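Local coordinates for protein TRAP-T family transporter, DctP (Periplasmic binding) subunit (Sulfitobacter sp. NAS-14.1, PDB 4PF8) that binds beta-D-galacturonate and, as the periplasmic solute-binding subunit of a TRAP transporter, probably delivers such sugar acids to its membrane partners, at residues 27-32 with 68-73; 147-152 with 222-227; 103-108 with 302-307. One frame throughout, in Å; residues are numbered along the deposited sequence.

Interaction 1: residues 27-32 with 68-73; sequences RGWNIH and GSQPDA. With GTR (beta-D-galactopyranuronic acid), chain D.
Trp29, in the strand that runs through residues 27-29, and Ala73, in the first turn of the helix that opens at Gln70, have CA atoms 7.2 Å apart, a separation too wide for backbone-to-backbone bonds, which side chains bridge. The indole of Trp29 does most of that work. With CG anti to the backbone N (chi1 -177°), its ring swings over to the helix start, and NE1 donates to the carbonyl O of Gly68 at 2.8 Å. The acceptor lies close to the ring plane, although the bond itself is bent to 148°. Ala73 CB sits squarely over the five-membered ring, 3.4 Å from its centroid and 6° off the normal, a clear CH-pi contact, while Trp29 CH2 meets Gln70 CB at 3.6 Å.

The loop after the strand and the start of the helix together line one side of the sugar pocket in this family 7 solute-binding protein, with Ser69 as N-cap of the helix. Gln70 runs on past the indole at about a right angle, and the bend at its chi2 carries the amide to the ligand, where NE2 donates to O3 of the galacturonate at 3.2 Å. Its OE1 accepts from the backbone N of Ser88, which fixes the amide's rotation and presents the N-H side to the sugar. Ile31 touches both partners: CD1 lies 4.0 Å from Gln70 NE2, and CG2 rests beside the sugar's O3. From the same loop His32 NE2 donates to the neighbouring hydroxyl O2 at 2.9 Å, the oxygen lying at the edge of the imidazole, whose ring stacks with Tyr36.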
loop_
_atom_site.group_PDB
_atom_site.type_symbol
_atom_site.label_atom_id
_atom_site.label_comp_id
_atom_site.label_asym_id
_atom_site.label_seq_id
_atom_site.Cartn_x
_atom_site.Cartn_y
_atom_site.Cartn_z
ATOM N N ARG A 27 -14.778 14.787 -2.601
ATOM C CA ARG A 27 -14.093 14.362 -1.393
ATOM C C ARG A 27 -13.091 13.260 -1.719
ATOM O O ARG A 27 -13.416 12.292 -2.407
ATOM C CB ARG A 27 -15.082 13.887 -0.334
ATOM C CG ARG A 27 -15.999 14.988 0.113
ATOM C CD ARG A 27 -16.665 14.655 1.433
ATOM N NE ARG A 27 -17.691 15.638 1.759
ATOM C CZ ARG A 27 -18.911 15.340 2.195
ATOM N NH1 ARG A 27 -19.283 14.078 2.357
ATOM N NH2 ARG A 27 -19.760 16.317 2.468
ATOM N N GLY A 28 -11.870 13.440 -1.238
ATOM C CA GLY A 28 -10.790 12.494 -1.457
ATOM C C GLY A 28 -10.281 11.886 -0.166
ATOM O O GLY A 28 -10.208 12.561 0.860
ATOM N N TRP A 29 -9.984 10.593 -0.209
ATOM C CA TRP A 29 -9.576 9.851 0.988
ATOM C C TRP A 29 -8.080 9.600 1.004
ATOM O O TRP A 29 -7.507 9.160 0.017
ATOM C CB TRP A 29 -10.275 8.503 1.023
ATOM C CG TRP A 29 -9.999 7.650 2.244
ATOM C CD1 TRP A 29 -10.694 7.639 3.413
ATOM C CD2 TRP A 29 -8.943 6.693 2.396
ATOM N NE1 TRP A 29 -10.147 6.728 4.297
ATOM C CE2 TRP A 29 -9.076 6.125 3.684
ATOM C CE3 TRP A 29 -7.933 6.225 1.555
ATOM C CZ2 TRP A 29 -8.211 5.128 4.155
ATOM C CZ3 TRP A 29 -7.075 5.234 2.021
ATOM C CH2 TRP A 29 -7.229 4.693 3.303
ATOM N N ASN A 30 -7.469 9.867 2.149
ATOM C CA ASN A 30 -6.064 9.551 2.391
ATOM C C ASN A 30 -5.963 9.005 3.800
ATOM O O ASN A 30 -6.509 9.586 4.728
ATOM C CB ASN A 30 -5.264 10.836 2.283
ATOM C CG ASN A 30 -3.755 10.637 2.425
ATOM O OD1 ASN A 30 -3.210 9.548 2.230
ATOM N ND2 ASN A 30 -3.076 11.711 2.694
ATOM N N ILE A 31 -5.222 7.908 3.966
ATOM C CA ILE A 31 -4.981 7.334 5.277
ATOM C C ILE A 31 -3.860 8.040 6.046
ATOM O O ILE A 31 -3.775 7.939 7.262
ATOM C CB ILE A 31 -4.667 5.829 5.145
ATOM C CG1 ILE A 31 -4.954 5.067 6.437
ATOM C CG2 ILE A 31 -3.231 5.602 4.675
ATOM C CD1 ILE A 31 -4.901 3.544 6.227
ATOM N N HIS A 32 -2.997 8.751 5.322
ATOM C CA HIS A 32 -1.766 9.273 5.906
ATOM C C HIS A 32 -1.852 10.632 6.543
ATOM O O HIS A 32 -2.809 11.375 6.315
ATOM C CB HIS A 32 -0.714 9.299 4.824
ATOM C CG HIS A 32 -0.277 7.942 4.420
ATOM N ND1 HIS A 32 0.449 7.125 5.260
ATOM C CD2 HIS A 32 -0.493 7.239 3.293
ATOM C CE1 HIS A 32 0.684 5.977 4.645
ATOM N NE2 HIS A 32 0.108 6.019 3.460
ATOM N N GLY A 68 -12.683 7.116 7.011
ATOM C CA GLY A 68 -12.877 5.686 7.184
ATOM C C GLY A 68 -11.600 4.869 7.163
ATOM O O GLY A 68 -10.570 5.332 6.700
ATOM N N SER A 69 -11.688 3.644 7.659
ATOM C CA SER A 69 -10.655 2.656 7.457
ATOM C C SER A 69 -10.538 2.329 5.977
ATOM O O SER A 69 -11.433 2.605 5.178
ATOM C CB SER A 69 -10.968 1.385 8.238
ATOM O OG SER A 69 -12.020 0.679 7.617
ATOM N N GLN A 70 -9.434 1.726 5.588
ATOM C CA GLN A 70 -9.186 1.549 4.188
ATOM C C GLN A 70 -10.199 0.629 3.478
ATOM O O GLN A 70 -10.667 0.968 2.392
ATOM C CB GLN A 70 -7.719 1.132 3.926
ATOM C CG GLN A 70 -7.399 1.089 2.451
ATOM C CD GLN A 70 -5.953 1.438 2.098
ATOM O OE1 GLN A 70 -5.688 1.925 1.001
ATOM N NE2 GLN A 70 -5.031 1.208 3.008
ATOM N N PRO A 71 -10.530 -0.534 4.057
ATOM C CA PRO A 71 -11.526 -1.384 3.379
ATOM C C PRO A 71 -12.863 -0.642 3.203
ATOM O O PRO A 71 -13.506 -0.772 2.154
ATOM C CB PRO A 71 -11.661 -2.592 4.305
ATOM C CG PRO A 71 -10.348 -2.623 5.082
ATOM C CD PRO A 71 -9.960 -1.180 5.259
ATOM N N ASP A 72 -13.254 0.133 4.209
ATOM C CA ASP A 72 -14.533 0.853 4.152
ATOM C C ASP A 72 -14.444 2.002 3.152
ATOM O O ASP A 72 -15.409 2.280 2.470
ATOM C CB ASP A 72 -14.919 1.393 5.516
ATOM C CG ASP A 72 -15.293 0.295 6.502
ATOM O OD1 ASP A 72 -15.715 -0.812 6.077
ATOM O OD2 ASP A 72 -15.160 0.560 7.717
ATOM N N ALA A 73 -13.281 2.638 3.039
ATOM C CA ALA A 73 -13.117 3.723 2.068
ATOM C C ALA A 73 -13.199 3.206 0.637
ATOM O O ALA A 73 -13.761 3.850 -0.246
ATOM C CB ALA A 73 -11.809 4.466 2.314
HETATM C C1 GTR D . 0.930 1.826 4.228
HETATM C C2 GTR D . 0.002 2.157 3.107
HETATM C C3 GTR D . -1.352 2.473 3.716
HETATM C C4 GTR D . -1.894 1.288 4.503
HETATM C C5 GTR D . -0.838 0.963 5.555
HETATM C C6 GTR D . -1.237 -0.279 6.344
HETATM O O1 GTR D . 2.242 1.447 3.705
HETATM O O2 GTR D . 0.524 3.335 2.435
HETATM O O3 GTR D . -2.257 2.694 2.612
HETATM O O4 GTR D . -2.044 0.184 3.594
HETATM O O5 GTR D . 0.454 0.736 4.955
HETATM O O6A GTR D . -0.282 -0.998 6.741
HETATM O O6B GTR D . -2.438 -0.432 6.665
#

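Interaction 2: residues 147-152 with 222-227; sequences SFYNSV and KYYSLT
Tyr149 and Tyr224 face each other as a non-hydrogen-bonded pair, their CA atoms 4.3 Å apart, where two antiparallel strands run side by side with axes 4.8 Å apart. Next to them Asn150 and Tyr223 form a hydrogen-bonded pair: Asn150 N donates to Tyr223 O and Tyr223 N to Asn150 O, while Ser225 N makes a nearly straight bond of 2.8 Å to Phe148 O. Lys222 and Tyr223 both lie opposite Asn150, a classic beta bulge where the strand begins.

The side chain of Tyr224 illustrates how one residue can read along a neighbouring strand. CB leaves on the same face of the sheet as that of Tyr149, and CG, anti to the backbone N (chi1 -166°), turns the ring toward residues 147-149. CD1 approaches Phe148 O at 3.3 Å, near the ring plane, and touches Tyr149 CB at 3.9 Å. Farther out, CE1 meets Ser147 O, again at the ring edge, and Ser147 CB at 3.7 Å, with CZ also near that CB; Leu226 CD2 covers one face of the ring near its rim. At the tip, OH is hydrogen-bonded to Asn207 O and takes a weak bond from a water held by Ser147 OG, itself also bonded to Gln228 N. On the other face a second water donates to Ser225 OG, which is also hydrogen-bonded to Asn288 OD1, and has weak bonds with Phe148 O, Asn150 ND2 and Tyr223 O. Asn150 OD1 accepts from Val152 N, closing an Asx turn.

The two strands are the central pair of a four-stranded mixed sheet, flanked by strand 204-207 beside 146-150 and strand 286-289 beside 223-230; Tyr212, from helix 209-214, packs against the rings of both Tyr149 and Tyr224.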
loop_
_atom_site.group_PDB
_atom_site.type_symbol
_atom_site.label_atom_id
_atom_site.label_comp_id
_atom_site.label_asym_id
_atom_site.label_seq_id
_atom_site.Cartn_x
_atom_site.Cartn_y
_atom_site.Cartn_z
ATOM N N SER A 147 8.824 -3.892 5.653
ATOM C CA SER A 147 9.744 -4.671 6.483
ATOM C C SER A 147 9.204 -4.761 7.902
ATOM O O SER A 147 8.436 -3.899 8.341
ATOM C CB SER A 147 11.126 -4.024 6.515
ATOM O OG SER A 147 11.733 -4.104 5.235
ATOM N N PHE A 148 9.603 -5.806 8.623
ATOM C CA PHE A 148 9.112 -6.010 9.984
ATOM C C PHE A 148 9.691 -5.043 10.989
ATOM O O PHE A 148 10.889 -4.760 10.966
ATOM C CB PHE A 148 9.426 -7.436 10.461
ATOM C CG PHE A 148 8.575 -8.485 9.808
ATOM C CD1 PHE A 148 7.237 -8.597 10.110
ATOM C CD2 PHE A 148 9.121 -9.360 8.880
ATOM C CE1 PHE A 148 6.440 -9.553 9.494
ATOM C CE2 PHE A 148 8.344 -10.313 8.270
ATOM C CZ PHE A 148 7.000 -10.416 8.572
ATOM N N TYR A 149 8.849 -4.590 11.920
ATOM C CA TYR A 149 9.321 -3.923 13.112
ATOM C C TYR A 149 8.639 -4.515 14.317
ATOM O O TYR A 149 7.491 -4.938 14.245
ATOM C CB TYR A 149 9.110 -2.409 13.044
ATOM C CG TYR A 149 7.763 -1.921 12.580
ATOM C CD1 TYR A 149 6.743 -1.655 13.493
ATOM C CD2 TYR A 149 7.520 -1.672 11.237
ATOM C CE1 TYR A 149 5.541 -1.146 13.080
ATOM C CE2 TYR A 149 6.324 -1.178 10.818
ATOM C CZ TYR A 149 5.339 -0.914 11.721
ATOM O OH TYR A 149 4.138 -0.366 11.285
ATOM N N ASN A 150 9.355 -4.556 15.431
ATOM C CA ASN A 150 8.771 -5.084 16.645
ATOM C C ASN A 150 9.472 -4.571 17.886
ATOM O O ASN A 150 10.519 -3.936 17.804
ATOM C CB ASN A 150 8.717 -6.615 16.592
ATOM C CG ASN A 150 10.045 -7.267 16.875
ATOM O OD1 ASN A 150 10.313 -7.672 18.011
ATOM N ND2 ASN A 150 10.870 -7.414 15.849
ATOM N N SER A 151 8.880 -4.845 19.041
ATOM C CA SER A 151 9.409 -4.368 20.326
ATOM C C SER A 151 10.170 -5.424 21.099
ATOM O O SER A 151 10.575 -5.170 22.228
ATOM C CB SER A 151 8.247 -3.871 21.186
ATOM O OG SER A 151 7.332 -4.919 21.443
ATOM N N VAL A 152 10.359 -6.591 20.505
ATOM C CA VAL A 152 10.944 -7.745 21.204
ATOM C C VAL A 152 12.429 -7.997 20.858
ATOM O O VAL A 152 13.287 -8.024 21.747
ATOM C CB VAL A 152 10.124 -9.021 20.893
ATOM C CG1 VAL A 152 10.724 -10.252 21.613
ATOM C CG2 VAL A 152 8.686 -8.845 21.291
ATOM N N LYS A 222 11.214 -0.731 18.534
ATOM C CA LYS A 222 12.545 -0.210 18.245
ATOM C C LYS A 222 13.473 -1.136 17.473
ATOM O O LYS A 222 14.648 -0.796 17.306
ATOM C CB LYS A 222 13.233 0.243 19.541
ATOM C CG LYS A 222 12.398 1.169 20.440
ATOM C CD LYS A 222 12.009 2.501 19.791
ATOM C CE LYS A 222 13.188 3.473 19.665
ATOM N NZ LYS A 222 12.768 4.791 19.080
ATOM N N TYR A 223 12.969 -2.280 16.996
ATOM C CA TYR A 223 13.734 -3.139 16.093
ATOM C C TYR A 223 13.102 -3.105 14.718
ATOM O O TYR A 223 11.921 -3.368 14.583
ATOM C CB TYR A 223 13.757 -4.573 16.601
ATOM C CG TYR A 223 14.396 -4.717 17.943
ATOM C CD1 TYR A 223 15.770 -4.671 18.068
ATOM C CD2 TYR A 223 13.634 -4.877 19.083
ATOM C CE1 TYR A 223 16.371 -4.787 19.320
ATOM C CE2 TYR A 223 14.234 -4.994 20.341
ATOM C CZ TYR A 223 15.597 -4.946 20.432
ATOM O OH TYR A 223 16.206 -5.067 21.665
ATOM N N TYR A 224 13.887 -2.753 13.708
ATOM C CA TYR A 224 13.394 -2.704 12.318
ATOM C C TYR A 224 14.317 -3.601 11.507
ATOM O O TYR A 224 15.540 -3.385 11.478
ATOM C CB TYR A 224 13.463 -1.258 11.792
ATOM C CG TYR A 224 12.703 -0.933 10.505
ATOM C CD1 TYR A 224 11.549 -1.601 10.167
ATOM C CD2 TYR A 224 13.130 0.097 9.663
ATOM C CE1 TYR A 224 10.827 -1.270 9.025
ATOM C CE2 TYR A 224 12.423 0.422 8.529
ATOM C CZ TYR A 224 11.266 -0.280 8.218
ATOM O OH TYR A 224 10.536 0.034 7.068
ATOM N N SER A 225 13.733 -4.621 10.893
ATOM C CA SER A 225 14.486 -5.665 10.223
ATOM C C SER A 225 14.069 -5.628 8.747
ATOM O O SER A 225 12.909 -5.864 8.420
ATOM C CB SER A 225 14.193 -7.011 10.845
ATOM O OG SER A 225 14.484 -6.978 12.247
ATOM N N LEU A 226 15.026 -5.329 7.881
ATOM C CA LEU A 226 14.733 -4.982 6.493
ATOM C C LEU A 226 14.524 -6.197 5.579
ATOM O O LEU A 226 15.281 -6.433 4.622
ATOM C CB LEU A 226 15.794 -4.015 5.944
ATOM C CG LEU A 226 15.922 -2.689 6.708
ATOM C CD1 LEU A 226 17.116 -1.887 6.185
ATOM C CD2 LEU A 226 14.647 -1.857 6.661
ATOM N N THR A 227 13.462 -6.939 5.877
ATOM C CA THR A 227 13.059 -8.090 5.096
ATOM C C THR A 227 12.554 -7.719 3.717
ATOM O O THR A 227 12.670 -8.496 2.788
ATOM C CB THR A 227 11.984 -8.860 5.842
ATOM O OG1 THR A 227 11.003 -7.930 6.316
ATOM C CG2 THR A 227 12.586 -9.588 7.048
HETATM O O HOH W 1 11.320 -1.683 4.180
HETATM O O HOH W 2 11.995 -6.354 13.347
HETATM O O HOH W 3 16.071 -7.905 22.261
#

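Interaction 3: residues 103-108 with 302-307; sequences SLPFVF and PVYEKY
Tyr304 reaches from its helix to the loop at residues 103-108, and its OH donates to the carbonyl O of Pro105 at 2.7 Å. The oxygen lies at the edge of the phenol ring, whereas the hydroxyl stands above the carbonyl plane, 40° out of it. Around this bond the contact is apolar. Leu104 comes in over one face of the ring: its CB lies 3.7 Å from Tyr304 CZ, and CD1 approaches CE2 at 3.8 Å. Val107 closes on the hydroxyl end, its CB 3.3 Å from Tyr304 OH. The ring gets there because CG is anti to the carbonyl carbon (chi1 -79°), which sends the side chain off the helix flank toward the loop.

The acceptor belongs to a type II beta turn from Leu104 to Val107, with Pro105 and Phe106 at its two central positions; Phe106 has the positive phi (60°) of the third position. A weak bond from Val107 N to Leu104 O closes the turn. Since Pro105 O belongs to the central peptide of the turn, the phenol hydroxyl bonds to the turn's middle. A phenylalanine in place of Tyr304 would probably keep the cover over Leu104 but leave the Pro105 carbonyl without its hydroxyl donor, weakening the hold on the turn.

Next to the ring, Val303 CG1 packs on Pro105 CD at 3.8 Å and on Leu104 CD2, while Tyr307, one turn farther along the helix, sets its CB 4.2 Å from Leu104 CD2. Farther out, helix 315-322 backs the contact: Val318 touches Leu104 and Tyr307, and Arg322 touches Val107 and Tyr304. Helix 172-179 also packs against it, with Met177 on Pro105 and Leu173 on Val303.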
loop_
_atom_site.group_PDB
_atom_site.type_symbol
_atom_site.label_atom_id
_atom_site.label_comp_id
_atom_site.label_asym_id
_atom_site.label_seq_id
_atom_site.Cartn_x
_atom_site.Cartn_y
_atom_site.Cartn_z
ATOM N N SER A 103 0.084 -8.519 -3.706
ATOM C CA SER A 103 0.278 -8.748 -2.276
ATOM C C SER A 103 0.987 -10.064 -1.963
ATOM O O SER A 103 1.103 -10.463 -0.805
ATOM C CB SER A 103 -1.058 -8.707 -1.553
ATOM O OG SER A 103 -1.510 -7.377 -1.490
ATOM N N LEU A 104 1.452 -10.747 -3.003
ATOM C CA LEU A 104 2.218 -11.966 -2.787
ATOM C C LEU A 104 3.633 -11.584 -2.380
ATOM O O LEU A 104 4.206 -10.677 -2.939
ATOM C CB LEU A 104 2.218 -12.800 -4.070
ATOM C CG LEU A 104 0.876 -13.474 -4.375
ATOM C CD1 LEU A 104 0.866 -14.003 -5.789
ATOM C CD2 LEU A 104 0.599 -14.614 -3.393
ATOM N N PRO A 105 4.193 -12.275 -1.380
ATOM C CA PRO A 105 5.508 -11.871 -0.893
ATOM C C PRO A 105 6.579 -12.088 -1.963
ATOM O O PRO A 105 6.581 -13.103 -2.649
ATOM C CB PRO A 105 5.758 -12.789 0.319
ATOM C CG PRO A 105 4.685 -13.804 0.312
ATOM C CD PRO A 105 3.556 -13.319 -0.578
ATOM N N PHE A 106 7.455 -11.104 -2.093
ATOM C CA PHE A 106 8.581 -11.145 -3.019
ATOM C C PHE A 106 8.169 -11.306 -4.479
ATOM O O PHE A 106 8.967 -11.754 -5.298
ATOM C CB PHE A 106 9.565 -12.257 -2.614
ATOM C CG PHE A 106 10.112 -12.113 -1.223
ATOM C CD1 PHE A 106 11.040 -11.137 -0.917
ATOM C CD2 PHE A 106 9.680 -12.955 -0.209
ATOM C CE1 PHE A 106 11.568 -11.008 0.372
ATOM C CE2 PHE A 106 10.193 -12.820 1.060
ATOM C CZ PHE A 106 11.139 -11.842 1.349
ATOM N N VAL A 107 6.941 -10.926 -4.825
ATOM C CA VAL A 107 6.470 -11.117 -6.194
ATOM C C VAL A 107 7.196 -10.162 -7.153
ATOM O O VAL A 107 7.437 -10.515 -8.308
ATOM C CB VAL A 107 4.910 -11.012 -6.291
ATOM C CG1 VAL A 107 4.438 -9.575 -6.232
ATOM C CG2 VAL A 107 4.402 -11.690 -7.549
ATOM N N PHE A 108 7.540 -8.973 -6.668
ATOM C CA PHE A 108 8.346 -8.006 -7.419
ATOM C C PHE A 108 9.815 -8.166 -7.015
ATOM O O PHE A 108 10.144 -8.354 -5.817
ATOM C CB PHE A 108 7.909 -6.568 -7.126
ATOM C CG PHE A 108 6.520 -6.219 -7.607
ATOM C CD1 PHE A 108 6.253 -6.048 -8.947
ATOM C CD2 PHE A 108 5.497 -6.062 -6.704
ATOM C CE1 PHE A 108 5.002 -5.728 -9.388
ATOM C CE2 PHE A 108 4.230 -5.748 -7.124
ATOM C CZ PHE A 108 3.969 -5.569 -8.470
ATOM N N PRO A 302 4.498 -21.470 0.638
ATOM C CA PRO A 302 3.123 -21.929 0.889
ATOM C C PRO A 302 2.035 -20.883 0.621
ATOM O O PRO A 302 0.908 -21.237 0.280
ATOM C CB PRO A 302 3.151 -22.327 2.370
ATOM C CG PRO A 302 4.570 -22.658 2.652
ATOM C CD PRO A 302 5.392 -21.739 1.775
ATOM N N VAL A 303 2.379 -19.608 0.744
ATOM C CA VAL A 303 1.436 -18.533 0.470
ATOM C C VAL A 303 1.040 -18.574 -1.002
ATOM O O VAL A 303 -0.120 -18.382 -1.331
ATOM C CB VAL A 303 2.052 -17.165 0.802
ATOM C CG1 VAL A 303 1.106 -16.071 0.447
ATOM C CG2 VAL A 303 2.425 -17.107 2.283
ATOM N N TYR A 304 2.019 -18.780 -1.878
ATOM C CA TYR A 304 1.749 -18.915 -3.316
ATOM C C TYR A 304 0.931 -20.164 -3.597
ATOM O O TYR A 304 -0.052 -20.131 -4.346
ATOM C CB TYR A 304 3.063 -18.999 -4.094
ATOM C CG TYR A 304 3.740 -17.654 -4.320
ATOM C CD1 TYR A 304 4.519 -17.074 -3.334
ATOM C CD2 TYR A 304 3.612 -16.986 -5.528
ATOM C CE1 TYR A 304 5.142 -15.846 -3.532
ATOM C CE2 TYR A 304 4.232 -15.762 -5.735
ATOM C CZ TYR A 304 5.006 -15.206 -4.741
ATOM O OH TYR A 304 5.622 -13.983 -4.958
ATOM N N GLU A 305 1.339 -21.276 -2.996
ATOM C CA GLU A 305 0.639 -22.534 -3.223
ATOM C C GLU A 305 -0.822 -22.402 -2.818
ATOM O O GLU A 305 -1.705 -22.860 -3.529
ATOM C CB GLU A 305 1.304 -23.673 -2.451
ATOM C CG GLU A 305 2.744 -23.925 -2.852
ATOM C CD GLU A 305 2.875 -24.584 -4.208
ATOM O OE1 GLU A 305 1.832 -24.856 -4.843
ATOM O OE2 GLU A 305 4.025 -24.836 -4.633
ATOM N N LYS A 306 -1.065 -21.760 -1.686
ATOM C CA LYS A 306 -2.413 -21.613 -1.164
ATOM C C LYS A 306 -3.251 -20.710 -2.055
ATOM O O LYS A 306 -4.373 -21.033 -2.411
ATOM C CB LYS A 306 -2.388 -21.004 0.227
ATOM C CG LYS A 306 -3.758 -21.072 0.911
ATOM C CD LYS A 306 -3.828 -20.173 2.114
ATOM C CE LYS A 306 -2.627 -20.336 3.007
ATOM N NZ LYS A 306 -2.791 -19.474 4.188
ATOM N N TYR A 307 -2.692 -19.559 -2.386
ATOM C CA TYR A 307 -3.420 -18.613 -3.214
ATOM C C TYR A 307 -3.863 -19.274 -4.512
ATOM O O TYR A 307 -5.035 -19.180 -4.930
ATOM C CB TYR A 307 -2.562 -17.372 -3.494
ATOM C CG TYR A 307 -3.329 -16.400 -4.345
ATOM C CD1 TYR A 307 -4.491 -15.808 -3.865
ATOM C CD2 TYR A 307 -2.931 -16.127 -5.636
ATOM C CE1 TYR A 307 -5.232 -14.948 -4.654
ATOM C CE2 TYR A 307 -3.675 -15.255 -6.448
ATOM C CZ TYR A 307 -4.816 -14.673 -5.942
ATOM O OH TYR A 307 -5.558 -13.819 -6.745
#

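From the N terminus, interaction 1 comes first, closing a short loop of 35 residues that ties the opening strand of the five-stranded sheet to helix 70-79 beside the sugar. The chain then enters the turn at 103-108, whose partner helix 301-310 lies near the C terminus, so interaction 3 spans 193 residues. Interaction 2, which joins the two middle strands of the four-stranded sheet, is nested within that span. Interactions 2 and 3 touch where Thr227 O packs 3.7 Å from Phe106 CE1. Interaction 1 stands apart from both, its nearest atoms about 10 Å from either, and lies across the chain's centre from interaction 3.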